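Local coordinates for xyloglucan-specific endo-beta-1,4-glucanase BoGH5A (Bacteroides ovatus, PDB 3ZMR), which cleaves the beta-1,4-glucan backbone of xyloglucan at internal linkages, with retention of anomeric configuration, to release xyloglucan oligosaccharides, at residues E350-Q355 against R401-G406; S354-A359 against G369-I374; Y396-R401 against D418-V423; K414-Y419 against A456-A461. One frame throughout, in Å; residues are numbered along the deposited sequence.

How the contacts relate
All four contacts lie around helix 406-429, on the barrel side formed by the last strands of the closed eight-stranded parallel sheet. Contacts 1 and 2 start from the same loop, after helix 341-344, and their centres are 16 Å apart; contact 2 closes at the start of helix 371-379, while contact 1 reaches beyond strand 391-396. Contacts 3 and 4 share helix 406-429, their centres about 7 Å apart, joined by the bonds of Arg416 to Pro398 O and Thr399 O. Trp356 links contact 2 to contacts 3 and 4, whose centres lie about 10 and 14 Å from its own. Loops after strands 331-337 and 391-396, the latter near the substrate site, are thus tied to outer helices.

Contact 1. Residues E350-Q355 against R401-G406; sequences ENFKSQ and RDQLTG. With EDO (1,2-ethanediol), chain F.
Phe352 and Arg401 meet flat against each other, ring and guanidinium planes only 5° apart and their centres 4.2 Å from one another. This is an offset stack of guanidinium on ring, displaced so that CB of Phe352 sits over the middle of the guanidinium while Arg401 CD lies over the ring face, toward its rim, a CH-pi contact of 3.8 Å from CD to the ring centroid. The chain of Arg401 is extended from CG to NE (chi2 -173°, chi3 -169°), which slides the cation along the ring toward the Phe352 backbone. Thr399 CG2 lies on the opposite guanidinium face.

Apolar contacts continue the seam. Leu404 CD2 comes to the edge of the Phe352 ring, 4.3 Å from CZ, and Leu404 CD1 rests 3.9 Å from Ser354 CB. Ethanediol, probably from the crystallisation liquor, lies against Leu404.

Polar bonds work at the guanidinium rim. A water in its plane accepts from Arg401 NE at 2.8 Å and bridges to Lys353 O; NH1 binds Asn348 OD1 and Met346 O, and NH2 binds Phe343 O. Apart from these, ethanediol O1 donates to Ser354 OG (2.8 Å). Replacing Phe352 by alanine removes the ring and would probably open a gap over one face of the guanidinium, leaving the cation without its stacking partner.

Held by neutral oxygens at its rim and stacked on a face, the cation pins together two loops that follow successive barrel strands.

Contact 2. Residues S354-A359 against G369-I374; sequences SQWGAA and GQEGDI. With EDO (1,2-ethanediol), chain F.
Gln370 OE1 is gripped from two directions: the backbone N of Gly357 donates to it at 2.9 Å, with an N-H...O angle of 157°, and a water donates at 2.7 Å to the same OE1. The other end of the amide, NE2, gives to Thr368 O and, through a second water, reaches Gln355 O. Because the Gln370 chain is bent at chi2 (-57°), its amide folds back beside Trp356, and OE1 stands over one face of the indole, nearer the rim than the centre.

The indole is fixed at its own edge as well. Trp356 NE1 donates to Gly369 O at 2.8 Å, almost straight and exactly in the ring plane, which sets the rotation of the ring. Its six-membered part meets Ile374 CD1, 3.6 Å from CZ2, and the bent side chain of Glu371, whose OE2 lies 3.7 Å from CH2. That carboxylate has a second task: OE2 takes the backbone N of Ala358 (2.9 Å) on its syn lone pair. Gly357, at a phi of 99° that calls for glycine, and Ala358 thus give their backbone N-H groups to Gln370 and Glu371 in turn.

Gln370 is at the N-cap of helix 371-379 and Glu371 in its first turn, and through their side chains the loop is held to the start of that helix. Both pack against helix 406-429: Tyr419 meets Trp356 edge-to-face, Ser415 OG bonds to Trp356 N, and Tyr422 lies against Glu371.

Contact 3. Residues Y396-R401 against D418-V423; sequences YGPTLR and DYIEYV
Val423 CG1 lies alongside the Tyr396 ring, 3.7 Å from its CD2, the two side chains pointing opposite ways. The tyrosine stands with CG between its backbone N and carbonyl carbon (chi1 75°), a rotation that lays the ring across segment 418-423, so that its hydroxyl end meets Ile420 CG2, 4.3 Å from OH. Val423 serves two rings with its two methyls: CG1 takes Tyr396, while CG2 lies over a face of Tyr419 one helical turn earlier.

Pro398 fills the next position along the loop. It lies crosswise to Ile420, its CD 3.7 Å from Ile420 CG1, and passes Tyr419, which comes from the other side, with Pro398 CD 4.1 Å from Tyr419 CD2. One proline corner therefore fits between two adjacent residues of the helix.

The polar element is a single water, in the plane of the Tyr419 ring. It accepts from Gly397 N at 2.8 Å and donates to Tyr419 OH, also at 2.8 Å, so a backbone amide next to apolar side chains is satisfied; the same hydroxyl bonds to Asp339 O. Gly397 has a phi of 136°, which calls for glycine.

Ile420 and Tyr396 reach on to Ile462 of helix 456-471. In this (beta/alpha)8 TIM barrel the contact joins the end of strand 391-396 and the loop after it to helix 406-429, the next helix along the chain. Glu395, the inferred nucleophile, precedes Tyr396, at the strand end where family 5 glycosidases carry it.

Contact 4. Residues K414-Y419 against A456-A461; sequences KSRNDY and AASIAA
Arg416 presents the edge of its guanidinium to Ser458: NH1 donates to OG at 3.1 Å, close to the group's plane but bent, with an N-H...O angle of 141°. The rest of that rim faces the loop ahead of the helix, where NE bonds to Thr399 O and NH2 to Pro398 O. The amide of Asn417 is the second flat group, and it too is met at its edge. Ser458 OG donates to Asn417 OD1 at 2.7 Å, in the carbonyl plane and on a lone pair, while ND2 gives to a water at 3.0 Å and has the methyl of Ala457 3.8 Å away.

Ser458 OG is thus a relay, receiving from the arginine and giving to the asparagine, and the water also donates to it weakly. Asn417 CG lies anti to the carbonyl carbon (chi1 -68°), which brings the amide up against Ser458. A leucine in place of Asn417 would leave the Ser458 hydroxyl without this acceptor and would probably let it turn, weakening its hold on Arg416.

Beside the polar row the helices touch directly: Ala461 CB sits 3.5 Å from Asn417 O and 4.0 Å from Asn417 CB. With small residues at the interface, the axes of segments 414-419 and 456-461 approach to 9.0 Å, their N-to-C directions 26° apart. Near-parallel neighbouring helices of this kind are characteristic of the outer layer of a TIM barrel.

Contact 1. Residues E350-Q355 against R401-G406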
loop_
_atom_site.group_PDB
_atom_site.type_symbol
_atom_site.label_atom_id
_atom_site.label_comp_id
_atom_site.label_asym_id
_atom_site.label_seq_id
_atom_site.Cartn_x
_atom_site.Cartn_y
_atom_site.Cartn_z
ATOM N N GLU A 350 2.619 29.531 3.853
ATOM C CA GLU A 350 1.308 29.323 4.445
ATOM C C GLU A 350 1.447 29.457 5.959
ATOM O O GLU A 350 2.540 29.714 6.465
ATOM C CB GLU A 350 0.731 27.963 4.026
ATOM C CG GLU A 350 0.362 27.925 2.548
ATOM C CD GLU A 350 -0.139 26.572 2.075
ATOM O OE1 GLU A 350 -0.776 25.837 2.856
ATOM O OE2 GLU A 350 0.116 26.254 0.905
ATOM N N ASN A 351 0.350 29.265 6.680
ATOM C CA ASN A 351 0.280 29.558 8.105
ATOM C C ASN A 351 0.791 28.406 8.948
ATOM O O ASN A 351 0.045 27.806 9.729
ATOM C CB ASN A 351 -1.172 29.870 8.506
ATOM C CG ASN A 351 -1.284 30.342 9.941
ATOM O OD1 ASN A 351 -0.417 31.078 10.426
ATOM N ND2 ASN A 351 -2.359 29.941 10.627
ATOM N N PHE A 352 2.084 28.097 8.803
ATOM C CA PHE A 352 2.636 26.896 9.462
ATOM C C PHE A 352 2.807 27.095 10.968
ATOM O O PHE A 352 2.856 28.233 11.473
ATOM C CB PHE A 352 3.973 26.458 8.844
ATOM C CG PHE A 352 5.069 27.481 8.984
ATOM C CD1 PHE A 352 5.850 27.533 10.142
ATOM C CD2 PHE A 352 5.316 28.390 7.973
ATOM C CE1 PHE A 352 6.841 28.489 10.274
ATOM C CE2 PHE A 352 6.324 29.338 8.097
ATOM C CZ PHE A 352 7.070 29.398 9.261
ATOM N N LYS A 353 2.906 25.981 11.682
ATOM C CA LYS A 353 3.228 25.974 13.094
ATOM C C LYS A 353 4.650 25.455 13.226
ATOM O O LYS A 353 4.981 24.411 12.658
ATOM C CB LYS A 353 2.260 25.112 13.870
ATOM C CG LYS A 353 0.805 25.525 13.746
ATOM C CD LYS A 353 0.542 26.901 14.325
ATOM C CE LYS A 353 -0.942 27.241 14.317
ATOM N NZ LYS A 353 -1.130 28.649 14.741
ATOM N N SER A 354 5.502 26.184 13.938
ATOM C CA SER A 354 6.912 25.847 14.045
ATOM C C SER A 354 7.232 24.896 15.209
ATOM O O SER A 354 8.347 24.367 15.284
ATOM C CB SER A 354 7.787 27.120 14.181
ATOM O OG SER A 354 7.430 27.815 15.361
ATOM N N GLN A 355 6.280 24.754 16.148
ATOM C CA GLN A 355 6.497 24.021 17.384
ATOM C C GLN A 355 5.531 22.842 17.481
ATOM O O GLN A 355 4.504 22.792 16.793
ATOM C CB GLN A 355 6.281 24.919 18.599
ATOM C CG GLN A 355 7.305 26.048 18.627
ATOM C CD GLN A 355 7.034 27.081 19.707
ATOM O OE1 GLN A 355 6.043 27.010 20.444
ATOM N NE2 GLN A 355 7.906 28.066 19.789
ATOM N N ARG A 401 12.663 24.128 8.806
ATOM C CA ARG A 401 12.402 25.503 8.401
ATOM C C ARG A 401 13.621 26.391 8.726
ATOM O O ARG A 401 13.674 27.097 9.743
ATOM C CB ARG A 401 11.092 25.997 9.034
ATOM C CG ARG A 401 9.910 25.086 8.724
ATOM C CD ARG A 401 8.594 25.658 9.197
ATOM N NE ARG A 401 7.544 24.637 9.122
ATOM C CZ ARG A 401 6.792 24.398 8.051
ATOM N NH1 ARG A 401 6.918 25.096 6.926
ATOM N NH2 ARG A 401 5.899 23.408 8.124
ATOM N N ASP A 402 14.604 26.296 7.840
ATOM C CA ASP A 402 15.938 26.857 8.058
ATOM C C ASP A 402 16.017 28.367 7.926
ATOM O O ASP A 402 17.061 28.945 8.208
ATOM C CB ASP A 402 17.013 26.170 7.186
ATOM C CG ASP A 402 16.898 26.492 5.701
ATOM O OD1 ASP A 402 15.805 26.764 5.187
ATOM O OD2 ASP A 402 17.921 26.371 4.995
ATOM N N GLN A 403 14.910 28.974 7.538
ATOM C CA GLN A 403 14.784 30.430 7.490
ATOM C C GLN A 403 14.503 31.072 8.814
ATOM O O GLN A 403 14.640 32.306 8.947
ATOM C CB GLN A 403 13.711 30.863 6.476
ATOM C CG GLN A 403 12.259 30.827 6.975
ATOM C CD GLN A 403 11.616 29.433 6.933
ATOM O OE1 GLN A 403 12.291 28.409 6.739
ATOM N NE2 GLN A 403 10.316 29.395 7.134
ATOM N N LEU A 404 14.036 30.275 9.762
ATOM C CA LEU A 404 13.800 30.748 11.134
ATOM C C LEU A 404 15.112 31.092 11.824
ATOM O O LEU A 404 16.166 30.571 11.465
ATOM C CB LEU A 404 13.019 29.726 11.953
ATOM C CG LEU A 404 11.645 29.370 11.350
ATOM C CD1 LEU A 404 10.976 28.351 12.251
ATOM C CD2 LEU A 404 10.752 30.597 11.144
ATOM N N THR A 405 15.033 31.998 12.807
ATOM C CA THR A 405 16.194 32.430 13.579
ATOM C C THR A 405 15.860 32.507 15.080
ATOM O O THR A 405 14.695 32.470 15.500
ATOM C CB THR A 405 16.700 33.814 13.105
ATOM O OG1 THR A 405 15.688 34.797 13.371
ATOM C CG2 THR A 405 17.075 33.802 11.631
ATOM N N GLY A 406 16.905 32.642 15.880
ATOM C CA GLY A 406 16.790 32.929 17.297
ATOM C C GLY A 406 16.028 31.856 18.047
ATOM O O GLY A 406 16.139 30.664 17.757
HETATM C C1 EDO F . 8.131 30.835 13.754
HETATM O O1 EDO F . 6.962 30.488 14.517
HETATM C C2 EDO F . 8.442 32.326 13.908
HETATM O O2 EDO F . 7.367 33.065 13.323
HETATM O O HOH W 1 7.371 23.451 11.669
#

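Contact 2. Residues S354-A359 against G369-I374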
loop_
_atom_site.group_PDB
_atom_site.type_symbol
_atom_site.label_atom_id
_atom_site.label_comp_id
_atom_site.label_asym_id
_atom_site.label_seq_id
_atom_site.Cartn_x
_atom_site.Cartn_y
_atom_site.Cartn_z
ATOM N N SER A 354 5.502 26.184 13.938
ATOM C CA SER A 354 6.912 25.847 14.045
ATOM C C SER A 354 7.232 24.896 15.209
ATOM O O SER A 354 8.347 24.367 15.284
ATOM C CB SER A 354 7.787 27.120 14.181
ATOM O OG SER A 354 7.430 27.815 15.361
ATOM N N GLN A 355 6.280 24.754 16.148
ATOM C CA GLN A 355 6.497 24.021 17.384
ATOM C C GLN A 355 5.531 22.842 17.481
ATOM O O GLN A 355 4.504 22.792 16.793
ATOM C CB GLN A 355 6.281 24.919 18.599
ATOM C CG GLN A 355 7.305 26.048 18.627
ATOM C CD GLN A 355 7.034 27.081 19.707
ATOM O OE1 GLN A 355 6.043 27.010 20.444
ATOM N NE2 GLN A 355 7.906 28.066 19.789
ATOM N N TRP A 356 5.899 21.911 18.347
ATOM C CA TRP A 356 5.127 20.675 18.559
ATOM C C TRP A 356 5.383 20.116 19.956
ATOM O O TRP A 356 6.517 20.111 20.428
ATOM C CB TRP A 356 5.534 19.605 17.498
ATOM C CG TRP A 356 4.770 18.333 17.745
ATOM C CD1 TRP A 356 3.507 18.019 17.254
ATOM C CD2 TRP A 356 5.123 17.255 18.639
ATOM N NE1 TRP A 356 3.077 16.823 17.776
ATOM C CE2 TRP A 356 4.039 16.323 18.624
ATOM C CE3 TRP A 356 6.242 16.978 19.450
ATOM C CZ2 TRP A 356 4.031 15.172 19.434
ATOM C CZ3 TRP A 356 6.236 15.826 20.224
ATOM C CH2 TRP A 356 5.140 14.916 20.188
ATOM N N GLY A 357 4.329 19.614 20.597
ATOM C CA GLY A 357 4.475 18.730 21.743
ATOM C C GLY A 357 4.307 19.403 23.098
ATOM O O GLY A 357 4.199 20.620 23.208
ATOM N N ALA A 358 4.300 18.571 24.125
ATOM C CA ALA A 358 4.008 19.006 25.519
ATOM C C ALA A 358 4.929 20.134 25.994
ATOM O O ALA A 358 4.471 21.057 26.661
ATOM C CB ALA A 358 4.081 17.823 26.474
ATOM N N ALA A 359 6.201 20.065 25.597
ATOM C CA ALA A 359 7.207 21.071 25.991
ATOM C C ALA A 359 6.848 22.480 25.514
ATOM O O ALA A 359 7.301 23.475 26.100
ATOM C CB ALA A 359 8.585 20.675 25.483
ATOM N N GLY A 369 -2.939 16.779 16.417
ATOM C CA GLY A 369 -1.718 16.038 16.177
ATOM C C GLY A 369 -0.652 16.134 17.241
ATOM O O GLY A 369 0.522 15.878 16.965
ATOM N N GLN A 370 -1.063 16.472 18.470
ATOM C CA GLN A 370 -0.167 16.407 19.593
ATOM C C GLN A 370 -0.148 14.939 20.077
ATOM O O GLN A 370 -0.691 14.047 19.390
ATOM C CB GLN A 370 -0.562 17.428 20.685
ATOM C CG GLN A 370 -0.723 18.852 20.137
ATOM C CD GLN A 370 0.515 19.383 19.437
ATOM O OE1 GLN A 370 1.514 19.678 20.074
ATOM N NE2 GLN A 370 0.465 19.436 18.110
ATOM N N GLU A 371 0.515 14.675 21.190
ATOM C CA GLU A 371 0.809 13.311 21.642
ATOM C C GLU A 371 -0.407 12.381 21.666
ATOM O O GLU A 371 -0.346 11.242 21.166
ATOM C CB GLU A 371 1.505 13.318 23.023
ATOM C CG GLU A 371 2.948 13.841 23.049
ATOM C CD GLU A 371 3.075 15.343 23.239
ATOM O OE1 GLU A 371 2.102 16.097 22.996
ATOM O OE2 GLU A 371 4.178 15.759 23.640
ATOM N N GLY A 372 -1.493 12.831 22.260
ATOM C CA GLY A 372 -2.653 11.973 22.371
ATOM C C GLY A 372 -3.241 11.622 20.999
ATOM O O GLY A 372 -3.660 10.496 20.753
ATOM N N ASP A 373 -3.302 12.600 20.106
ATOM C CA ASP A 373 -3.820 12.378 18.755
ATOM C C ASP A 373 -2.954 11.391 17.957
ATOM O O ASP A 373 -3.479 10.525 17.250
ATOM C CB ASP A 373 -3.942 13.690 17.962
ATOM C CG ASP A 373 -5.165 14.522 18.338
ATOM O OD1 ASP A 373 -5.950 14.151 19.254
ATOM O OD2 ASP A 373 -5.323 15.600 17.699
ATOM N N ILE A 374 -1.646 11.521 18.091
ATOM C CA ILE A 374 -0.707 10.632 17.407
ATOM C C ILE A 374 -0.896 9.206 17.933
ATOM O O ILE A 374 -0.998 8.251 17.143
ATOM C CB ILE A 374 0.762 11.077 17.584
ATOM C CG1 ILE A 374 0.977 12.426 16.892
ATOM C CG2 ILE A 374 1.704 10.019 17.049
ATOM C CD1 ILE A 374 2.349 12.993 17.149
HETATM C C1 EDO F . 8.131 30.835 13.754
HETATM O O1 EDO F . 6.962 30.488 14.517
HETATM C C2 EDO F . 8.442 32.326 13.908
HETATM O O2 EDO F . 7.367 33.065 13.323
HETATM O O HOH W 2 2.292 21.176 16.385
HETATM O O HOH W 3 1.366 20.694 22.618
#

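Contact 3. Residues Y396-R401 against D418-V423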
loop_
_atom_site.group_PDB
_atom_site.type_symbol
_atom_site.label_atom_id
_atom_site.label_comp_id
_atom_site.label_asym_id
_atom_site.label_seq_id
_atom_site.Cartn_x
_atom_site.Cartn_y
_atom_site.Cartn_z
ATOM N N TYR A 396 7.084 9.378 7.064
ATOM C CA TYR A 396 6.735 10.326 8.125
ATOM C C TYR A 396 7.894 11.324 8.180
ATOM O O TYR A 396 9.007 11.025 7.743
ATOM C CB TYR A 396 6.492 9.646 9.509
ATOM C CG TYR A 396 7.769 9.226 10.135
ATOM C CD1 TYR A 396 8.421 8.048 9.755
ATOM C CD2 TYR A 396 8.405 10.025 11.105
ATOM C CE1 TYR A 396 9.653 7.697 10.291
ATOM C CE2 TYR A 396 9.644 9.707 11.603
ATOM C CZ TYR A 396 10.270 8.542 11.218
ATOM O OH TYR A 396 11.531 8.203 11.717
ATOM N N GLY A 397 7.665 12.469 8.810
ATOM C CA GLY A 397 8.746 13.383 9.163
ATOM C C GLY A 397 8.424 14.838 8.878
ATOM O O GLY A 397 7.662 15.159 7.970
ATOM N N PRO A 398 8.991 15.736 9.703
ATOM C CA PRO A 398 8.772 17.158 9.510
ATOM C C PRO A 398 9.855 17.831 8.664
ATOM O O PRO A 398 11.051 17.470 8.738
ATOM C CB PRO A 398 8.845 17.683 10.943
ATOM C CG PRO A 398 9.882 16.811 11.579
ATOM C CD PRO A 398 9.770 15.470 10.933
ATOM N N THR A 399 9.450 18.846 7.913
ATOM C CA THR A 399 10.459 19.676 7.234
ATOM C C THR A 399 11.307 20.435 8.262
ATOM O O THR A 399 10.958 20.531 9.440
ATOM C CB THR A 399 9.805 20.639 6.233
ATOM O OG1 THR A 399 10.816 21.220 5.387
ATOM C CG2 THR A 399 9.012 21.722 6.982
ATOM N N LEU A 400 12.434 20.961 7.791
ATOM C CA LEU A 400 13.275 21.813 8.621
ATOM C C LEU A 400 13.250 23.218 8.027
ATOM O O LEU A 400 13.697 23.459 6.913
ATOM C CB LEU A 400 14.691 21.247 8.749
ATOM C CG LEU A 400 15.567 21.797 9.883
ATOM C CD1 LEU A 400 16.765 20.873 10.150
ATOM C CD2 LEU A 400 16.020 23.233 9.581
ATOM N N ARG A 401 12.663 24.128 8.806
ATOM C CA ARG A 401 12.402 25.503 8.401
ATOM C C ARG A 401 13.621 26.391 8.726
ATOM O O ARG A 401 13.674 27.097 9.743
ATOM C CB ARG A 401 11.092 25.997 9.034
ATOM C CG ARG A 401 9.910 25.086 8.724
ATOM C CD ARG A 401 8.594 25.658 9.197
ATOM N NE ARG A 401 7.544 24.637 9.122
ATOM C CZ ARG A 401 6.792 24.398 8.051
ATOM N NH1 ARG A 401 6.918 25.096 6.926
ATOM N NH2 ARG A 401 5.899 23.408 8.124
ATOM N N ASP A 418 11.647 16.138 19.009
ATOM C CA ASP A 418 10.649 15.624 19.965
ATOM C C ASP A 418 9.572 14.847 19.182
ATOM O O ASP A 418 9.148 13.755 19.572
ATOM C CB ASP A 418 10.008 16.773 20.772
ATOM C CG ASP A 418 10.953 17.386 21.788
ATOM O OD1 ASP A 418 12.054 16.813 22.068
ATOM O OD2 ASP A 418 10.563 18.453 22.312
ATOM N N TYR A 419 9.125 15.438 18.083
ATOM C CA TYR A 419 8.080 14.868 17.230
ATOM C C TYR A 419 8.543 13.528 16.603
ATOM O O TYR A 419 7.852 12.520 16.653
ATOM C CB TYR A 419 7.691 15.862 16.106
ATOM C CG TYR A 419 6.714 15.294 15.111
ATOM C CD1 TYR A 419 5.357 15.350 15.343
ATOM C CD2 TYR A 419 7.161 14.695 13.949
ATOM C CE1 TYR A 419 4.450 14.808 14.468
ATOM C CE2 TYR A 419 6.258 14.188 13.022
ATOM C CZ TYR A 419 4.901 14.245 13.280
ATOM O OH TYR A 419 3.993 13.671 12.388
ATOM N N ILE A 420 9.718 13.550 16.020
ATOM C CA ILE A 420 10.332 12.382 15.414
ATOM C C ILE A 420 10.439 11.241 16.403
ATOM O O ILE A 420 10.026 10.096 16.117
ATOM C CB ILE A 420 11.724 12.716 14.800
ATOM C CG1 ILE A 420 11.559 13.584 13.543
ATOM C CG2 ILE A 420 12.488 11.440 14.450
ATOM C CD1 ILE A 420 12.837 14.227 13.040
ATOM N N GLU A 421 11.000 11.511 17.574
ATOM C CA GLU A 421 11.131 10.492 18.606
ATOM C C GLU A 421 9.768 9.939 18.986
ATOM O O GLU A 421 9.616 8.728 19.157
ATOM C CB GLU A 421 11.810 11.080 19.842
ATOM C CG GLU A 421 12.003 10.080 20.971
ATOM C CD GLU A 421 12.402 10.714 22.295
ATOM O OE1 GLU A 421 13.105 11.761 22.296
ATOM O OE2 GLU A 421 12.035 10.129 23.341
ATOM N N TYR A 422 8.787 10.823 19.115
ATOM C CA TYR A 422 7.449 10.428 19.591
ATOM C C TYR A 422 6.769 9.530 18.538
ATOM O O TYR A 422 6.182 8.472 18.860
ATOM C CB TYR A 422 6.543 11.617 19.938
ATOM C CG TYR A 422 5.331 11.177 20.728
ATOM C CD1 TYR A 422 5.414 10.956 22.097
ATOM C CD2 TYR A 422 4.131 10.903 20.091
ATOM C CE1 TYR A 422 4.321 10.495 22.798
ATOM C CE2 TYR A 422 3.035 10.445 20.776
ATOM C CZ TYR A 422 3.128 10.241 22.128
ATOM O OH TYR A 422 2.028 9.780 22.819
ATOM N N VAL A 423 6.829 9.938 17.285
ATOM C CA VAL A 423 6.235 9.122 16.214
ATOM C C VAL A 423 6.894 7.727 16.184
ATOM O O VAL A 423 6.210 6.703 16.121
ATOM C CB VAL A 423 6.325 9.815 14.851
ATOM C CG1 VAL A 423 5.990 8.843 13.717
ATOM C CG2 VAL A 423 5.405 11.027 14.868
HETATM O O HOH W 4 5.172 12.962 10.001
#

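Contact 4. Residues K414-Y419 against A456-A461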
loop_
_atom_site.group_PDB
_atom_site.type_symbol
_atom_site.label_atom_id
_atom_site.label_comp_id
_atom_site.label_asym_id
_atom_site.label_seq_id
_atom_site.Cartn_x
_atom_site.Cartn_y
_atom_site.Cartn_z
ATOM N N LYS A 414 14.173 21.687 18.211
ATOM C CA LYS A 414 13.808 20.801 19.320
ATOM C C LYS A 414 12.482 20.107 19.045
ATOM O O LYS A 414 12.360 18.888 19.238
ATOM C CB LYS A 414 13.735 21.560 20.659
ATOM C CG LYS A 414 13.291 20.688 21.838
ATOM C CD LYS A 414 13.259 21.423 23.174
ATOM C CE LYS A 414 13.297 20.435 24.337
ATOM N NZ LYS A 414 12.088 19.571 24.363
ATOM N N SER A 415 11.506 20.862 18.578
ATOM C CA SER A 415 10.173 20.351 18.293
ATOM C C SER A 415 10.265 19.230 17.257
ATOM O O SER A 415 9.568 18.226 17.381
ATOM C CB SER A 415 9.294 21.466 17.737
ATOM O OG SER A 415 8.850 22.345 18.777
ATOM N N ARG A 416 11.037 19.437 16.200
ATOM C CA ARG A 416 11.188 18.396 15.157
ATOM C C ARG A 416 11.668 17.109 15.793
ATOM O O ARG A 416 11.161 16.000 15.513
ATOM C CB ARG A 416 12.171 18.752 14.047
ATOM C CG ARG A 416 11.776 19.949 13.225
ATOM C CD ARG A 416 12.844 20.178 12.171
ATOM N NE ARG A 416 12.847 19.127 11.143
ATOM C CZ ARG A 416 13.725 18.125 11.068
ATOM N NH1 ARG A 416 14.738 18.002 11.920
ATOM N NH2 ARG A 416 13.555 17.214 10.099
ATOM N N ASN A 417 12.702 17.199 16.609
ATOM C CA ASN A 417 13.292 15.997 17.216
ATOM C C ASN A 417 12.395 15.337 18.265
ATOM O O ASN A 417 12.314 14.107 18.345
ATOM C CB ASN A 417 14.700 16.299 17.712
ATOM C CG ASN A 417 15.644 16.554 16.564
ATOM O OD1 ASN A 417 15.473 15.983 15.460
ATOM N ND2 ASN A 417 16.608 17.428 16.774
ATOM N N ASP A 418 11.647 16.138 19.009
ATOM C CA ASP A 418 10.649 15.624 19.965
ATOM C C ASP A 418 9.572 14.847 19.182
ATOM O O ASP A 418 9.148 13.755 19.572
ATOM C CB ASP A 418 10.008 16.773 20.772
ATOM C CG ASP A 418 10.953 17.386 21.788
ATOM O OD1 ASP A 418 12.054 16.813 22.068
ATOM O OD2 ASP A 418 10.563 18.453 22.312
ATOM N N TYR A 419 9.125 15.438 18.083
ATOM C CA TYR A 419 8.080 14.868 17.230
ATOM C C TYR A 419 8.543 13.528 16.603
ATOM O O TYR A 419 7.852 12.520 16.653
ATOM C CB TYR A 419 7.691 15.862 16.106
ATOM C CG TYR A 419 6.714 15.294 15.111
ATOM C CD1 TYR A 419 5.357 15.350 15.343
ATOM C CD2 TYR A 419 7.161 14.695 13.949
ATOM C CE1 TYR A 419 4.450 14.808 14.468
ATOM C CE2 TYR A 419 6.258 14.188 13.022
ATOM C CZ TYR A 419 4.901 14.245 13.280
ATOM O OH TYR A 419 3.993 13.671 12.388
ATOM N N ALA A 456 22.847 14.622 12.716
ATOM C CA ALA A 456 23.084 13.686 13.804
ATOM C C ALA A 456 22.005 13.750 14.869
ATOM O O ALA A 456 21.609 12.724 15.418
ATOM C CB ALA A 456 24.459 13.927 14.399
ATOM N N ALA A 457 21.513 14.946 15.178
ATOM C CA ALA A 457 20.513 15.106 16.240
ATOM C C ALA A 457 19.184 14.418 15.866
ATOM O O ALA A 457 18.563 13.770 16.693
ATOM C CB ALA A 457 20.286 16.593 16.581
ATOM N N SER A 458 18.775 14.551 14.615
ATOM C CA SER A 458 17.538 13.904 14.163
ATOM C C SER A 458 17.701 12.378 13.989
ATOM O O SER A 458 16.778 11.627 14.324
ATOM C CB SER A 458 17.043 14.535 12.885
ATOM O OG SER A 458 16.707 15.895 13.077
ATOM N N ILE A 459 18.866 11.924 13.520
ATOM C CA ILE A 459 19.171 10.485 13.520
ATOM C C ILE A 459 19.065 9.964 14.949
ATOM O O ILE A 459 18.448 8.903 15.217
ATOM C CB ILE A 459 20.541 10.157 12.914
ATOM C CG1 ILE A 459 20.574 10.545 11.427
ATOM C CG2 ILE A 459 20.859 8.678 13.115
ATOM C CD1 ILE A 459 21.955 10.526 10.814
ATOM N N ALA A 460 19.679 10.686 15.885
ATOM C CA ALA A 460 19.648 10.281 17.304
ATOM C C ALA A 460 18.219 10.238 17.860
ATOM O O ALA A 460 17.895 9.367 18.689
ATOM C CB ALA A 460 20.530 11.178 18.154
ATOM N N ALA A 461 17.345 11.149 17.418
ATOM C CA ALA A 461 15.943 11.157 17.853
ATOM C C ALA A 461 15.224 9.864 17.414
ATOM O O ALA A 461 14.448 9.259 18.156
ATOM C CB ALA A 461 15.221 12.366 17.294
HETATM O O HOH W 5 18.268 18.501 14.458
#